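Enoyl-CoA hydratase carB homologue (Streptomyces cattleya, PDB 5O34) is probably a crotonase-fold lyase of the enoyl-CoA hydratase/isomerase family that takes part in thienamycin biosynthesis. Local coordinates at residues S158-Y163 with A257-G262; K140-A145 with S250-V255; A72-L77 with N122-D127. One frame throughout, in Å; residues are numbered along the deposited sequence.

Contact 1. Residues S158-Y163 with A257-G262; sequences SLCCDY and APFVAG
A type I beta turn from S158 to C161, closing helix 152-158 on the way to strand 163-167, presents L159 and C160 to the ring of F259 on helix 252-273. The turn is tied by the bond from C161 N to S158 O (3.0 Å), and its middle peptide brings the carbonyl of L159 round to the aromatic ring. L159 O is 3.5 Å from F259 CZ, the nearest approach between the two segments, and it comes at the ring obliquely. One step on, C160 CA lies 4.2 Å from F259 CE2. The thiol adds a loose apolar contact, with C160 SG 4.4 Å from the same CE2. F259 therefore meets mostly backbone, and does so with the far end of its ring: CG stands anti to the backbone N (chi1 -178°), which carries the ring straight out from the helix into the turn.

In the crotonase-like fold of this chain, the turn is followed, after D162, by strand 163-167 of the six-stranded mixed sheet, and F259 joins this connection to the long C-terminal helix. The side chain of L159 leads off from F259 to M189, L190 and A193 of helix 184-194, while C160 packs on Y132 and V135 of helix 120-137. F259 also touches A136 of helix 120-137 and A192 of helix 184-194, and R196 of the second subunit makes a cation-pi contact with its ring, so this buried aromatic also takes part in the subunit interface.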
loop_
_atom_site.group_PDB
_atom_site.type_symbol
_atom_site.label_atom_id
_atom_site.label_comp_id
_atom_site.label_asym_id
_atom_site.label_seq_id
_atom_site.Cartn_x
_atom_site.Cartn_y
_atom_site.Cartn_z
ATOM N N SER A 158 4.012 -6.302 16.703
ATOM C CA SER A 158 4.746 -5.098 16.288
ATOM C C SER A 158 4.032 -4.380 15.134
ATOM O O SER A 158 3.945 -3.147 15.141
ATOM C CB SER A 158 6.199 -5.428 15.948
ATOM O OG SER A 158 6.387 -5.855 14.606
ATOM N N LEU A 159 3.444 -5.159 14.196
ATOM C CA LEU A 159 2.684 -4.617 13.052
ATOM C C LEU A 159 1.345 -3.919 13.446
ATOM O O LEU A 159 0.692 -3.326 12.586
ATOM C CB LEU A 159 2.458 -5.686 11.971
ATOM C CG LEU A 159 3.712 -6.294 11.320
ATOM C CD1 LEU A 159 3.365 -7.524 10.525
ATOM C CD2 LEU A 159 4.470 -5.285 10.457
ATOM N N CYS A 160 0.981 -3.931 14.742
ATOM C CA CYS A 160 -0.213 -3.247 15.260
ATOM C C CYS A 160 0.162 -1.885 15.861
ATOM O O CYS A 160 -0.718 -1.030 16.063
ATOM C CB CYS A 160 -0.940 -4.113 16.283
ATOM S SG CYS A 160 -1.552 -5.681 15.637
ATOM N N CYS A 161 1.475 -1.696 16.140
ATOM C CA CYS A 161 2.058 -0.474 16.712
ATOM C C CYS A 161 2.270 0.604 15.640
ATOM O O CYS A 161 2.455 0.285 14.464
ATOM C CB CYS A 161 3.355 -0.784 17.462
ATOM S SG CYS A 161 3.195 -2.080 18.722
ATOM N N ASP A 162 2.254 1.878 16.057
ATOM C CA ASP A 162 2.412 3.043 15.186
ATOM C C ASP A 162 3.840 3.320 14.740
ATOM O O ASP A 162 4.021 4.099 13.807
ATOM C CB ASP A 162 1.863 4.295 15.876
ATOM C CG ASP A 162 0.484 4.089 16.439
ATOM O OD1 ASP A 162 -0.498 4.293 15.688
ATOM O OD2 ASP A 162 0.384 3.631 17.595
ATOM N N TYR A 163 4.852 2.753 15.424
ATOM C CA TYR A 163 6.256 3.005 15.105
ATOM C C TYR A 163 7.099 1.834 15.551
ATOM O O TYR A 163 7.113 1.491 16.729
ATOM C CB TYR A 163 6.739 4.313 15.770
ATOM C CG TYR A 163 7.881 5.030 15.069
ATOM C CD1 TYR A 163 7.653 6.181 14.316
ATOM C CD2 TYR A 163 9.201 4.612 15.235
ATOM C CE1 TYR A 163 8.707 6.877 13.715
ATOM C CE2 TYR A 163 10.260 5.295 14.633
ATOM C CZ TYR A 163 10.008 6.430 13.880
ATOM O OH TYR A 163 11.057 7.102 13.298
ATOM N N ALA A 257 -8.970 2.846 12.273
ATOM C CA ALA A 257 -10.282 2.180 12.117
ATOM C C ALA A 257 -10.360 1.180 10.924
ATOM O O ALA A 257 -10.735 0.031 11.169
ATOM C CB ALA A 257 -11.409 3.201 12.054
ATOM N N PRO A 258 -9.956 1.524 9.668
ATOM C CA PRO A 258 -9.974 0.503 8.594
ATOM C C PRO A 258 -9.108 -0.735 8.907
ATOM O O PRO A 258 -9.529 -1.865 8.620
ATOM C CB PRO A 258 -9.448 1.267 7.371
ATOM C CG PRO A 258 -9.688 2.716 7.686
ATOM C CD PRO A 258 -9.467 2.828 9.152
ATOM N N PHE A 259 -7.923 -0.525 9.544
ATOM C CA PHE A 259 -6.993 -1.588 9.951
ATOM C C PHE A 259 -7.621 -2.493 11.021
ATOM O O PHE A 259 -7.516 -3.724 10.938
ATOM C CB PHE A 259 -5.651 -0.981 10.416
ATOM C CG PHE A 259 -4.596 -1.985 10.815
ATOM C CD1 PHE A 259 -3.818 -2.622 9.854
ATOM C CD2 PHE A 259 -4.362 -2.278 12.153
ATOM C CE1 PHE A 259 -2.847 -3.557 10.222
ATOM C CE2 PHE A 259 -3.385 -3.211 12.523
ATOM C CZ PHE A 259 -2.635 -3.848 11.556
ATOM N N VAL A 260 -8.318 -1.880 11.997
ATOM C CA VAL A 260 -9.030 -2.601 13.062
ATOM C C VAL A 260 -10.176 -3.445 12.445
ATOM O O VAL A 260 -10.337 -4.614 12.811
ATOM C CB VAL A 260 -9.538 -1.636 14.175
ATOM C CG1 VAL A 260 -10.422 -2.358 15.191
ATOM C CG2 VAL A 260 -8.373 -0.930 14.877
ATOM N N ALA A 261 -10.929 -2.860 11.483
ATOM C CA ALA A 261 -12.035 -3.536 10.784
ATOM C C ALA A 261 -11.517 -4.751 9.995
ATOM O O ALA A 261 -12.178 -5.793 9.956
ATOM C CB ALA A 261 -12.735 -2.562 9.846
ATOM N N GLY A 262 -10.323 -4.599 9.416
ATOM C CA GLY A 262 -9.646 -5.638 8.661
ATOM C C GLY A 262 -9.316 -6.841 9.516
ATOM O O GLY A 262 -9.564 -7.974 9.102
#

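Contact 2. Residues K140-A145 with S250-V255; sequences KPVIAA and STRPRV
R252 is the residue through which segment 250-255 packs against K140, P141 and V142, and the chain reaches it by way of T251. T251 O accepts V255 N at 3.0 Å in the first turn of helix 252-273, while T251 OG1 bonds to C183 N of the second subunit, which places the start of this helix at the subunit interface. R252 then sends its side chain toward the other segment. The chain bends at its second torsion (chi2 -100°), which lays the guanidinium beside the backbone of K140 and P141. K140 O sits over one face of that group, 3.4 Å above its plane and displaced toward the rim. K140 O is 3.5 Å from R252 NE at an angle too poor for a hydrogen bond, and the contact is better read as a carbonyl oxygen resting on a cationic plane, probably with some electrostatic gain; NE is used instead in a salt bridge to D162. P141 CA follows at 4.0 Å from R252 NE, and V142 CG2 touches R252 NH2 at 3.8 Å, both approaching obliquely.

The crotonase-like sheet begins its fourth strand, 142-146, just here, so R252 packs where helix 120-137 ends and the chain turns into that strand. Its outer nitrogens serve the helix end: NH1 bonds to I138 O and NH2 to V135 O. K140 NZ is bonded to the carbonyls of V90 and L84.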
loop_
_atom_site.group_PDB
_atom_site.type_symbol
_atom_site.label_atom_id
_atom_site.label_comp_id
_atom_site.label_asym_id
_atom_site.label_seq_id
_atom_site.Cartn_x
_atom_site.Cartn_y
_atom_site.Cartn_z
ATOM N N LYS A 140 -3.921 5.860 22.462
ATOM C CA LYS A 140 -2.513 6.181 22.716
ATOM C C LYS A 140 -1.569 5.573 21.663
ATOM O O LYS A 140 -1.699 4.378 21.367
ATOM C CB LYS A 140 -2.074 5.678 24.121
ATOM C CG LYS A 140 -3.085 5.864 25.264
ATOM C CD LYS A 140 -3.211 7.320 25.699
ATOM C CE LYS A 140 -4.385 7.533 26.614
ATOM N NZ LYS A 140 -3.978 7.434 28.030
ATOM N N PRO A 141 -0.554 6.327 21.165
ATOM C CA PRO A 141 0.411 5.728 20.230
ATOM C C PRO A 141 1.277 4.699 20.941
ATOM O O PRO A 141 1.574 4.843 22.127
ATOM C CB PRO A 141 1.261 6.917 19.764
ATOM C CG PRO A 141 0.504 8.110 20.148
ATOM C CD PRO A 141 -0.236 7.746 21.397
ATOM N N VAL A 142 1.653 3.649 20.215
ATOM C CA VAL A 142 2.460 2.550 20.736
ATOM C C VAL A 142 3.721 2.424 19.887
ATOM O O VAL A 142 3.633 2.344 18.663
ATOM C CB VAL A 142 1.658 1.215 20.789
ATOM C CG1 VAL A 142 2.435 0.130 21.526
ATOM C CG2 VAL A 142 0.282 1.415 21.424
ATOM N N ILE A 143 4.891 2.394 20.543
ATOM C CA ILE A 143 6.189 2.236 19.889
ATOM C C ILE A 143 6.710 0.847 20.186
ATOM O O ILE A 143 6.808 0.490 21.344
ATOM C CB ILE A 143 7.217 3.315 20.339
ATOM C CG1 ILE A 143 6.735 4.736 20.009
ATOM C CG2 ILE A 143 8.620 3.045 19.753
ATOM C CD1 ILE A 143 7.472 5.819 20.788
ATOM N N ALA A 144 7.061 0.072 19.159
ATOM C CA ALA A 144 7.667 -1.241 19.349
ATOM C C ALA A 144 9.188 -1.073 19.173
ATOM O O ALA A 144 9.627 -0.447 18.209
ATOM C CB ALA A 144 7.115 -2.235 18.343
ATOM N N ALA A 145 9.976 -1.554 20.150
ATOM C CA ALA A 145 11.443 -1.470 20.137
ATOM C C ALA A 145 12.001 -2.890 20.032
ATOM O O ALA A 145 11.868 -3.691 20.956
ATOM C CB ALA A 145 11.944 -0.763 21.383
ATOM N N SER A 250 -7.224 12.002 19.198
ATOM C CA SER A 250 -8.414 12.139 18.348
ATOM C C SER A 250 -8.074 11.674 16.917
ATOM O O SER A 250 -8.963 11.632 16.065
ATOM C CB SER A 250 -8.896 13.588 18.302
ATOM O OG SER A 250 -9.256 14.082 19.581
ATOM N N THR A 251 -6.786 11.355 16.653
ATOM C CA THR A 251 -6.273 10.940 15.340
ATOM C C THR A 251 -5.979 9.434 15.277
ATOM O O THR A 251 -6.505 8.753 14.400
ATOM C CB THR A 251 -5.051 11.807 14.937
ATOM O OG1 THR A 251 -5.425 13.187 14.925
ATOM C CG2 THR A 251 -4.495 11.439 13.570
ATOM N N ARG A 252 -5.128 8.935 16.197
ATOM C CA ARG A 252 -4.677 7.545 16.294
ATOM C C ARG A 252 -5.815 6.504 16.127
ATOM O O ARG A 252 -5.677 5.627 15.265
ATOM C CB ARG A 252 -3.887 7.324 17.600
ATOM C CG ARG A 252 -2.828 6.229 17.530
ATOM C CD ARG A 252 -3.321 4.939 18.135
ATOM N NE ARG A 252 -2.330 3.876 18.008
ATOM C CZ ARG A 252 -2.538 2.606 18.335
ATOM N NH1 ARG A 252 -3.711 2.222 18.826
ATOM N NH2 ARG A 252 -1.577 1.709 18.176
ATOM N N PRO A 253 -6.958 6.590 16.866
ATOM C CA PRO A 253 -8.011 5.574 16.681
ATOM C C PRO A 253 -8.841 5.704 15.399
ATOM O O PRO A 253 -9.332 4.686 14.913
ATOM C CB PRO A 253 -8.867 5.716 17.941
ATOM C CG PRO A 253 -8.714 7.124 18.331
ATOM C CD PRO A 253 -7.325 7.538 17.942
ATOM N N ARG A 254 -8.988 6.924 14.843
ATOM C CA ARG A 254 -9.761 7.137 13.605
ATOM C C ARG A 254 -8.974 6.664 12.369
ATOM O O ARG A 254 -9.515 5.944 11.523
ATOM C CB ARG A 254 -10.221 8.599 13.464
ATOM C CG ARG A 254 -10.708 9.192 14.778
ATOM C CD ARG A 254 -11.882 10.146 14.643
ATOM N NE ARG A 254 -11.888 11.143 15.721
ATOM C CZ ARG A 254 -12.274 10.911 16.975
ATOM N NH1 ARG A 254 -12.701 9.704 17.334
ATOM N NH2 ARG A 254 -12.228 11.878 17.880
ATOM N N VAL A 255 -7.688 7.032 12.302
ATOM C CA VAL A 255 -6.747 6.657 11.246
ATOM C C VAL A 255 -6.543 5.108 11.189
ATOM O O VAL A 255 -6.375 4.546 10.104
ATOM C CB VAL A 255 -5.431 7.464 11.447
ATOM C CG1 VAL A 255 -4.223 6.769 10.847
ATOM C CG2 VAL A 255 -5.562 8.888 10.903
#

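Contact 3. Residues A72-L77 with N122-D127; sequences ARMREL and NAWIDD
R75 and D127 form a long salt bridge between helix 71-86 and helix 120-137, with R75 NE 3.4 Å from D127 OD2. The two helices of this crotonase-like chain run nearly parallel here, their local axes 24° apart and 10.0 Å at closest approach. As a hydrogen bond the pair is weak: the N-H...O angle is 143°, and the guanidinium and carboxylate planes are turned 76° apart, so the groups do not match up side by side. A bend near the end of the R75 chain brings NE back to the acid, and R75 CG lies 3.7 Å from D127 OD1. The stronger partner of D127 is R71, whose NE forms a salt bridge with the same OD2, so one carboxylate gathers two arginines.

Inward from the charges, M74 lies across D127, with M74 SD 4.1 Å from D127 CB; M74 also packs on I128 and L131 of helix 120-137. Its extended chain ends at W124 in a Met-aromatic contact, M74 SD being 5.1 Å from the centroid of the W124 five-membered ring and beside its edge. The methyl goes nearest, with M74 CE near the ring plane at 3.5 Å from W124 NE1 and 3.6 Å from W124 CD1.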
loop_
_atom_site.group_PDB
_atom_site.type_symbol
_atom_site.label_atom_id
_atom_site.label_comp_id
_atom_site.label_asym_id
_atom_site.label_seq_id
_atom_site.Cartn_x
_atom_site.Cartn_y
_atom_site.Cartn_z
ATOM N N ALA A 72 -2.789 -16.686 28.141
ATOM C CA ALA A 72 -2.849 -15.855 29.348
ATOM C C ALA A 72 -1.973 -14.613 29.158
ATOM O O ALA A 72 -2.356 -13.512 29.570
ATOM C CB ALA A 72 -2.393 -16.648 30.559
ATOM N N ARG A 73 -0.823 -14.796 28.473
ATOM C CA ARG A 73 0.126 -13.740 28.120
ATOM C C ARG A 73 -0.545 -12.712 27.203
ATOM O O ARG A 73 -0.391 -11.504 27.414
ATOM C CB ARG A 73 1.368 -14.345 27.446
ATOM C CG ARG A 73 2.684 -13.819 28.015
ATOM C CD ARG A 73 3.898 -14.447 27.360
ATOM N NE ARG A 73 5.121 -13.707 27.679
ATOM C CZ ARG A 73 6.298 -13.902 27.091
ATOM N NH1 ARG A 73 6.430 -14.816 26.135
ATOM N NH2 ARG A 73 7.349 -13.174 27.443
ATOM N N MET A 74 -1.351 -13.194 26.239
ATOM C CA MET A 74 -2.107 -12.339 25.315
ATOM C C MET A 74 -3.160 -11.509 26.051
ATOM O O MET A 74 -3.219 -10.289 25.857
ATOM C CB MET A 74 -2.792 -13.174 24.236
ATOM C CG MET A 74 -1.840 -13.808 23.261
ATOM S SD MET A 74 -2.661 -15.259 22.557
ATOM C CE MET A 74 -1.241 -16.276 22.075
ATOM N N ARG A 75 -3.949 -12.162 26.933
ATOM C CA ARG A 75 -5.015 -11.535 27.722
ATOM C C ARG A 75 -4.481 -10.472 28.672
ATOM O O ARG A 75 -5.129 -9.435 28.850
ATOM C CB ARG A 75 -5.824 -12.589 28.496
ATOM C CG ARG A 75 -6.812 -13.377 27.644
ATOM C CD ARG A 75 -7.647 -14.325 28.488
ATOM N NE ARG A 75 -7.437 -15.717 28.083
ATOM C CZ ARG A 75 -6.739 -16.612 28.779
ATOM N NH1 ARG A 75 -6.191 -16.280 29.944
ATOM N NH2 ARG A 75 -6.601 -17.849 28.326
ATOM N N GLU A 76 -3.302 -10.724 29.278
ATOM C CA GLU A 76 -2.663 -9.775 30.193
ATOM C C GLU A 76 -2.215 -8.525 29.432
ATOM O O GLU A 76 -2.475 -7.409 29.894
ATOM C CB GLU A 76 -1.485 -10.418 30.938
ATOM C CG GLU A 76 -1.304 -9.856 32.339
ATOM C CD GLU A 76 0.124 -9.750 32.846
ATOM O OE1 GLU A 76 0.863 -10.759 32.774
ATOM O OE2 GLU A 76 0.488 -8.667 33.363
ATOM N N LEU A 77 -1.607 -8.718 28.237
ATOM C CA LEU A 77 -1.167 -7.633 27.356
ATOM C C LEU A 77 -2.358 -6.804 26.884
ATOM O O LEU A 77 -2.287 -5.574 26.913
ATOM C CB LEU A 77 -0.325 -8.165 26.173
ATOM C CG LEU A 77 0.375 -7.118 25.273
ATOM C CD1 LEU A 77 1.200 -6.114 26.080
ATOM C CD2 LEU A 77 1.246 -7.788 24.232
ATOM N N ASN A 122 -9.719 -22.312 18.418
ATOM C CA ASN A 122 -10.752 -21.276 18.295
ATOM C C ASN A 122 -10.640 -20.209 19.380
ATOM O O ASN A 122 -10.885 -19.031 19.116
ATOM C CB ASN A 122 -12.154 -21.898 18.280
ATOM C CG ASN A 122 -12.586 -22.485 16.950
ATOM O OD1 ASN A 122 -11.793 -22.677 16.012
ATOM N ND2 ASN A 122 -13.868 -22.797 16.843
ATOM N N ALA A 123 -10.249 -20.624 20.592
ATOM C CA ALA A 123 -10.060 -19.736 21.733
ATOM C C ALA A 123 -8.722 -18.995 21.627
ATOM O O ALA A 123 -8.622 -17.869 22.116
ATOM C CB ALA A 123 -10.142 -20.526 23.022
ATOM N N TRP A 124 -7.712 -19.620 20.964
ATOM C CA TRP A 124 -6.396 -19.019 20.695
ATOM C C TRP A 124 -6.613 -17.808 19.781
ATOM O O TRP A 124 -6.243 -16.695 20.160
ATOM C CB TRP A 124 -5.399 -20.047 20.082
ATOM C CG TRP A 124 -4.086 -19.488 19.572
ATOM C CD1 TRP A 124 -3.341 -18.490 20.135
ATOM C CD2 TRP A 124 -3.317 -19.976 18.453
ATOM N NE1 TRP A 124 -2.201 -18.268 19.391
ATOM C CE2 TRP A 124 -2.159 -19.170 18.355
ATOM C CE3 TRP A 124 -3.503 -21.011 17.512
ATOM C CZ2 TRP A 124 -1.186 -19.367 17.354
ATOM C CZ3 TRP A 124 -2.545 -21.200 16.518
ATOM C CH2 TRP A 124 -1.401 -20.389 16.449
ATOM N N ILE A 125 -7.320 -18.019 18.648
ATOM C CA ILE A 125 -7.677 -17.011 17.643
ATOM C C ILE A 125 -8.424 -15.819 18.272
ATOM O O ILE A 125 -8.034 -14.675 18.029
ATOM C CB ILE A 125 -8.436 -17.661 16.440
ATOM C CG1 ILE A 125 -7.566 -18.706 15.681
ATOM C CG2 ILE A 125 -9.039 -16.629 15.481
ATOM C CD1 ILE A 125 -6.116 -18.249 15.144
ATOM N N ASP A 126 -9.447 -16.085 19.108
ATOM C CA ASP A 126 -10.215 -15.041 19.798
ATOM C C ASP A 126 -9.345 -14.146 20.682
ATOM O O ASP A 126 -9.555 -12.938 20.688
ATOM C CB ASP A 126 -11.392 -15.628 20.596
ATOM C CG ASP A 126 -12.609 -15.978 19.757
ATOM O OD1 ASP A 126 -13.034 -15.128 18.930
ATOM O OD2 ASP A 126 -13.168 -17.081 19.953
ATOM N N ASP A 127 -8.350 -14.716 21.390
ATOM C CA ASP A 127 -7.439 -13.930 22.240
ATOM C C ASP A 127 -6.466 -13.097 21.393
ATOM O O ASP A 127 -6.244 -11.921 21.699
ATOM C CB ASP A 127 -6.694 -14.821 23.258
ATOM C CG ASP A 127 -7.594 -15.435 24.320
ATOM O OD1 ASP A 127 -8.589 -14.776 24.716
ATOM O OD2 ASP A 127 -7.291 -16.561 24.778
#

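Contacts 1 and 2 share helix 252-273 and touch one another, their centres about 9 Å apart. The direct tie is a salt bridge from R252 NE of contact 2 to D162 OD2 of contact 1, at 2.8 Å; the same carboxylate oxygen accepts V142 N. Alongside, Y163 O and A144 N, 2.8 Å apart, probably hydrogen-bond the neighbouring parallel strands. Both contacts also reach the second subunit. Contact 3 stands apart, with its centre about 17 Å from that of contact 1 and 21 Å from that of contact 2, and no other chain of the assembly touches its segments. Helix 120-137 connects it to them, passing C160 and F259 before its end meets R252.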